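Local coordinates for protein ABC transporter (Thermotoga maritima, PDB 1JI0) that binds ATP and probably hydrolyses it to power the uptake of branched-chain amino acids across the membrane, as an ATPase subunit of an ABC transporter, at residues A[47-52]-A[160-165]. Sequence-based numbering, arbitrary orientation.
Sequences TTLSAI and LLMMDE. With ATP (adenosine-5'-triphosphate), chain B.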
ATOM      1  N   THR A  47      -9.508   7.014   0.949  1.00 25.56           N
ATOM      2  CA  THR A  47     -10.467   6.916   2.034  1.00 26.02           C
ATOM      3  C   THR A  47     -10.532   5.461   2.497  1.00 25.65           C
ATOM      4  O   THR A  47     -10.559   5.189   3.694  1.00 27.12           O
ATOM      5  CB  THR A  47     -11.862   7.395   1.586  1.00 25.71           C
ATOM      6  OG1 THR A  47     -11.788   8.774   1.207  1.00 26.27           O
ATOM      7  CG2 THR A  47     -12.880   7.255   2.722  1.00 26.25           C
ATOM      8  N   THR A  48     -10.529   4.526   1.548  1.00 25.34           N
ATOM      9  CA  THR A  48     -10.577   3.112   1.901  1.00 24.31           C
ATOM     10  C   THR A  48      -9.397   2.739   2.783  1.00 24.14           C
ATOM     11  O   THR A  48      -9.579   2.108   3.826  1.00 23.45           O
ATOM     12  CB  THR A  48     -10.590   2.216   0.646  1.00 23.67           C
ATOM     13  OG1 THR A  48     -11.778   2.488  -0.106  1.00 23.07           O
ATOM     14  CG2 THR A  48     -10.568   0.738   1.032  1.00 22.95           C
ATOM     15  N   LEU A  49      -8.194   3.143   2.381  1.00 23.56           N
ATOM     16  CA  LEU A  49      -6.995   2.839   3.156  1.00 24.63           C
ATOM     17  C   LEU A  49      -7.019   3.544   4.508  1.00 26.24           C
ATOM     18  O   LEU A  49      -6.548   2.997   5.513  1.00 28.32           O
ATOM     19  CB  LEU A  49      -5.729   3.269   2.408  1.00 23.39           C
ATOM     20  CG  LEU A  49      -5.377   2.632   1.064  1.00 23.50           C
ATOM     21  CD1 LEU A  49      -4.017   3.141   0.625  1.00 23.44           C
ATOM     22  CD2 LEU A  49      -5.340   1.121   1.178  1.00 22.70           C
ATOM     23  N   SER A  50      -7.544   4.767   4.525  1.00 26.60           N
ATOM     24  CA  SER A  50      -7.625   5.539   5.760  1.00 27.25           C
ATOM     25  C   SER A  50      -8.562   4.851   6.738  1.00 26.86           C
ATOM     26  O   SER A  50      -8.261   4.757   7.924  1.00 27.02           O
ATOM     27  CB  SER A  50      -8.123   6.960   5.479  1.00 27.38           C
ATOM     28  OG  SER A  50      -7.128   7.716   4.798  1.00 29.31           O
ATOM     29  N   ALA A  51      -9.698   4.373   6.237  1.00 26.69           N
ATOM     30  CA  ALA A  51     -10.662   3.688   7.084  1.00 26.07           C
ATOM     31  C   ALA A  51      -9.981   2.464   7.691  1.00 26.20           C
ATOM     32  O   ALA A  51     -10.012   2.259   8.906  1.00 27.31           O
ATOM     33  CB  ALA A  51     -11.876   3.279   6.270  1.00 25.19           C
ATOM     34  N   ILE A  52      -9.343   1.663   6.842  1.00 26.00           N
ATOM     35  CA  ILE A  52      -8.653   0.464   7.304  1.00 24.14           C
ATOM     36  C   ILE A  52      -7.640   0.800   8.393  1.00 25.52           C
ATOM     37  O   ILE A  52      -7.522   0.073   9.383  1.00 25.65           O
ATOM     38  CB  ILE A  52      -7.922  -0.251   6.135  1.00 23.33           C
ATOM     39  CG1 ILE A  52      -8.947  -0.835   5.154  1.00 21.22           C
ATOM     40  CG2 ILE A  52      -7.028  -1.354   6.680  1.00 20.70           C
ATOM     41  CD1 ILE A  52      -8.345  -1.305   3.828  1.00 22.90           C
ATOM     42  N   LEU A 160       0.929  -6.570   6.852  1.00 27.13           N
ATOM     43  CA  LEU A 160       0.155  -6.089   5.715  1.00 26.14           C
ATOM     44  C   LEU A 160       0.758  -4.755   5.292  1.00 24.64           C
ATOM     45  O   LEU A 160       0.772  -3.796   6.073  1.00 22.79           O
ATOM     46  CB  LEU A 160      -1.307  -5.883   6.108  1.00 27.23           C
ATOM     47  CG  LEU A 160      -2.398  -5.806   5.028  1.00 29.32           C
ATOM     48  CD1 LEU A 160      -3.235  -4.579   5.275  1.00 29.96           C
ATOM     49  CD2 LEU A 160      -1.812  -5.782   3.621  1.00 29.18           C
ATOM     50  N   LEU A 161       1.273  -4.691   4.069  1.00 21.89           N
ATOM     51  CA  LEU A 161       1.862  -3.445   3.574  1.00 20.94           C
ATOM     52  C   LEU A 161       0.871  -2.759   2.640  1.00 21.34           C
ATOM     53  O   LEU A 161       0.511  -3.311   1.591  1.00 22.74           O
ATOM     54  CB  LEU A 161       3.174  -3.728   2.836  1.00 20.93           C
ATOM     55  CG  LEU A 161       3.887  -2.560   2.135  1.00 23.06           C
ATOM     56  CD1 LEU A 161       4.283  -1.496   3.151  1.00 23.19           C
ATOM     57  CD2 LEU A 161       5.134  -3.075   1.409  1.00 22.99           C
HETATM   58  N   MSE A 162       0.413  -1.571   3.030  1.00 20.27           N
HETATM   59  CA  MSE A 162      -0.530  -0.805   2.221  1.00 20.44           C
HETATM   60  C   MSE A 162       0.230   0.366   1.609  1.00 22.36           C
HETATM   61  O   MSE A 162       1.062   0.987   2.275  1.00 21.34           O
HETATM   62  CB  MSE A 162      -1.691  -0.293   3.078  1.00 20.80           C
HETATM   63  CG  MSE A 162      -2.437  -1.404   3.823  1.00 21.95           C
HETATM   64 SE   MSE A 162      -4.143  -0.878   4.536  1.00 21.88          SE
HETATM   65  CE  MSE A 162      -5.245  -1.320   3.041  1.00 28.89           C
HETATM   66  N   MSE A 163      -0.050   0.660   0.342  1.00 22.02           N
HETATM   67  CA  MSE A 163       0.635   1.740  -0.358  1.00 23.06           C
HETATM   68  C   MSE A 163      -0.364   2.553  -1.172  1.00 23.35           C
HETATM   69  O   MSE A 163      -1.147   1.997  -1.946  1.00 22.61           O
HETATM   70  CB  MSE A 163       1.712   1.156  -1.276  1.00 25.47           C
HETATM   71  CG  MSE A 163       2.687   0.212  -0.588  1.00 28.09           C
HETATM   72 SE   MSE A 163       4.023  -0.517  -1.824  1.00 33.41          SE
HETATM   73  CE  MSE A 163       3.700  -2.385  -1.568  1.00 32.21           C
ATOM     74  N   ASP A 164      -0.338   3.869  -0.992  1.00 22.87           N
ATOM     75  CA  ASP A 164      -1.255   4.752  -1.700  1.00 24.27           C
ATOM     76  C   ASP A 164      -0.509   5.474  -2.812  1.00 24.92           C
ATOM     77  O   ASP A 164       0.335   6.341  -2.555  1.00 24.25           O
ATOM     78  CB  ASP A 164      -1.878   5.771  -0.730  1.00 24.38           C
ATOM     79  CG  ASP A 164      -3.082   6.490  -1.323  1.00 26.05           C
ATOM     80  OD1 ASP A 164      -3.409   6.268  -2.508  1.00 28.60           O
ATOM     81  OD2 ASP A 164      -3.716   7.285  -0.605  1.00 27.33           O
ATOM     82  N   GLU A 165      -0.828   5.092  -4.047  1.00 24.23           N
ATOM     83  CA  GLU A 165      -0.233   5.654  -5.252  1.00 25.53           C
ATOM     84  C   GLU A 165       1.277   5.806  -5.165  1.00 25.22           C
ATOM     85  O   GLU A 165       1.803   6.909  -5.263  1.00 24.88           O
ATOM     86  CB  GLU A 165      -0.878   6.998  -5.568  1.00 25.61           C
ATOM     87  CG  GLU A 165      -2.386   6.928  -5.513  1.00 31.86           C
ATOM     88  CD  GLU A 165      -3.035   7.684  -6.631  1.00 34.87           C
ATOM     89  OE1 GLU A 165      -2.557   7.552  -7.777  1.00 36.72           O
ATOM     90  OE2 GLU A 165      -4.023   8.403  -6.373  1.00 38.25           O
TER
HETATM   91  PG  ATP B 302      -6.111   9.911  -3.703  1.00 70.00           P
HETATM   92  O1G ATP B 302      -5.341  10.746  -4.643  1.00 69.47           O
HETATM   93  O2G ATP B 302      -5.700   8.491  -3.651  1.00 68.09           O
HETATM   94  O3G ATP B 302      -6.359  10.587  -2.380  1.00 68.82           O
HETATM   95  PB  ATP B 302      -8.838   8.857  -4.037  1.00 66.57           P
HETATM   96  O1B ATP B 302      -9.583   8.525  -5.293  1.00 65.92           O
HETATM   97  O2B ATP B 302      -8.374   7.766  -3.200  1.00 68.44           O
HETATM   98  O3B ATP B 302      -7.555   9.788  -4.422  1.00 68.92           O
HETATM   99  PA  ATP B 302     -10.321  10.049  -1.800  1.00 70.53           P
HETATM  100  O1A ATP B 302      -9.232  10.333  -0.855  1.00 69.94           O
HETATM  101  O2A ATP B 302     -11.292   8.983  -1.442  1.00 70.86           O
HETATM  102  O3A ATP B 302      -9.723   9.868  -3.273  1.00 69.18           O
HETATM  103  O5' ATP B 302     -11.091  11.387  -2.047  1.00 71.84           O
HETATM  104  C5' ATP B 302     -12.191  11.450  -2.959  1.00 72.64           C
HETATM  105  C4' ATP B 302     -13.493  11.570  -2.254  1.00 73.23           C
HETATM  106  O4' ATP B 302     -13.501  12.862  -1.581  1.00 73.93           O
HETATM  107  C3' ATP B 302     -14.661  11.617  -3.207  1.00 73.75           C
HETATM  108  O3' ATP B 302     -15.685  10.708  -2.759  1.00 74.16           O
HETATM  109  C2' ATP B 302     -15.091  13.056  -3.179  1.00 73.73           C
HETATM  110  O2' ATP B 302     -16.477  13.258  -3.430  1.00 73.27           O
HETATM  111  C1' ATP B 302     -14.804  13.431  -1.715  1.00 74.09           C
HETATM  112  N9  ATP B 302     -14.741  14.907  -1.390  1.00 75.11           N
HETATM  113  C8  ATP B 302     -13.884  15.546  -0.517  1.00 75.40           C
HETATM  114  N7  ATP B 302     -14.050  16.836  -0.413  1.00 75.54           N
HETATM  115  C5  ATP B 302     -15.104  17.080  -1.283  1.00 75.59           C
HETATM  116  C6  ATP B 302     -15.794  18.278  -1.646  1.00 75.57           C
HETATM  117  N6  ATP B 302     -15.455  19.442  -1.118  1.00 75.90           N
HETATM  118  N1  ATP B 302     -16.811  18.207  -2.548  1.00 75.85           N
HETATM  119  C2  ATP B 302     -17.142  17.019  -3.074  1.00 75.93           C
HETATM  120  N3  ATP B 302     -16.579  15.818  -2.820  1.00 75.55           N
HETATM  121  C4  ATP B 302     -15.542  15.920  -1.894  1.00 75.45           C
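L49, on the P-loop helix, spreads its two methyls over the strand that carries the Walker B acidic residues; a branched apolar side chain suits this buried interface. CD1 lies 3.7 Å from CB of D164, while CD2 lies 4.1 Å from SE of M162, a selenomethionine whose chain runs past L49 in the opposite direction. With CG anti to the carbonyl carbon (chi1 -56°) and chi2 extended (-165°), M162 brings its selenium to 3.6 Å from CG2 of I52. A flexible unbranched chain suits this place between two branched neighbours. Replacing L49 by alanine would remove both methyls and is likely to leave a gap over CB of D164 and beside SE of M162.

Polar groups gather at the nucleotide end. T47 supplies a hydroxyl, OG1, that donates a hydrogen bond to O2A of the alpha-phosphate (2.7 Å), and OD2 of D164 is hydrogen-bonded to OG1 of T46, so the aspartate joins strand to P-loop. E165, also of the ATP pocket, makes a close approach without a bond, OE2 to O1G 3.2 Å.

Residues 47-52, on helix 45-52, run roughly antiparallel to strand 160-164, at 146°. L85 of strand 83-86 and V195 of strand 192-196 also touch L49, and strand 5-16 packs against T47 and I52.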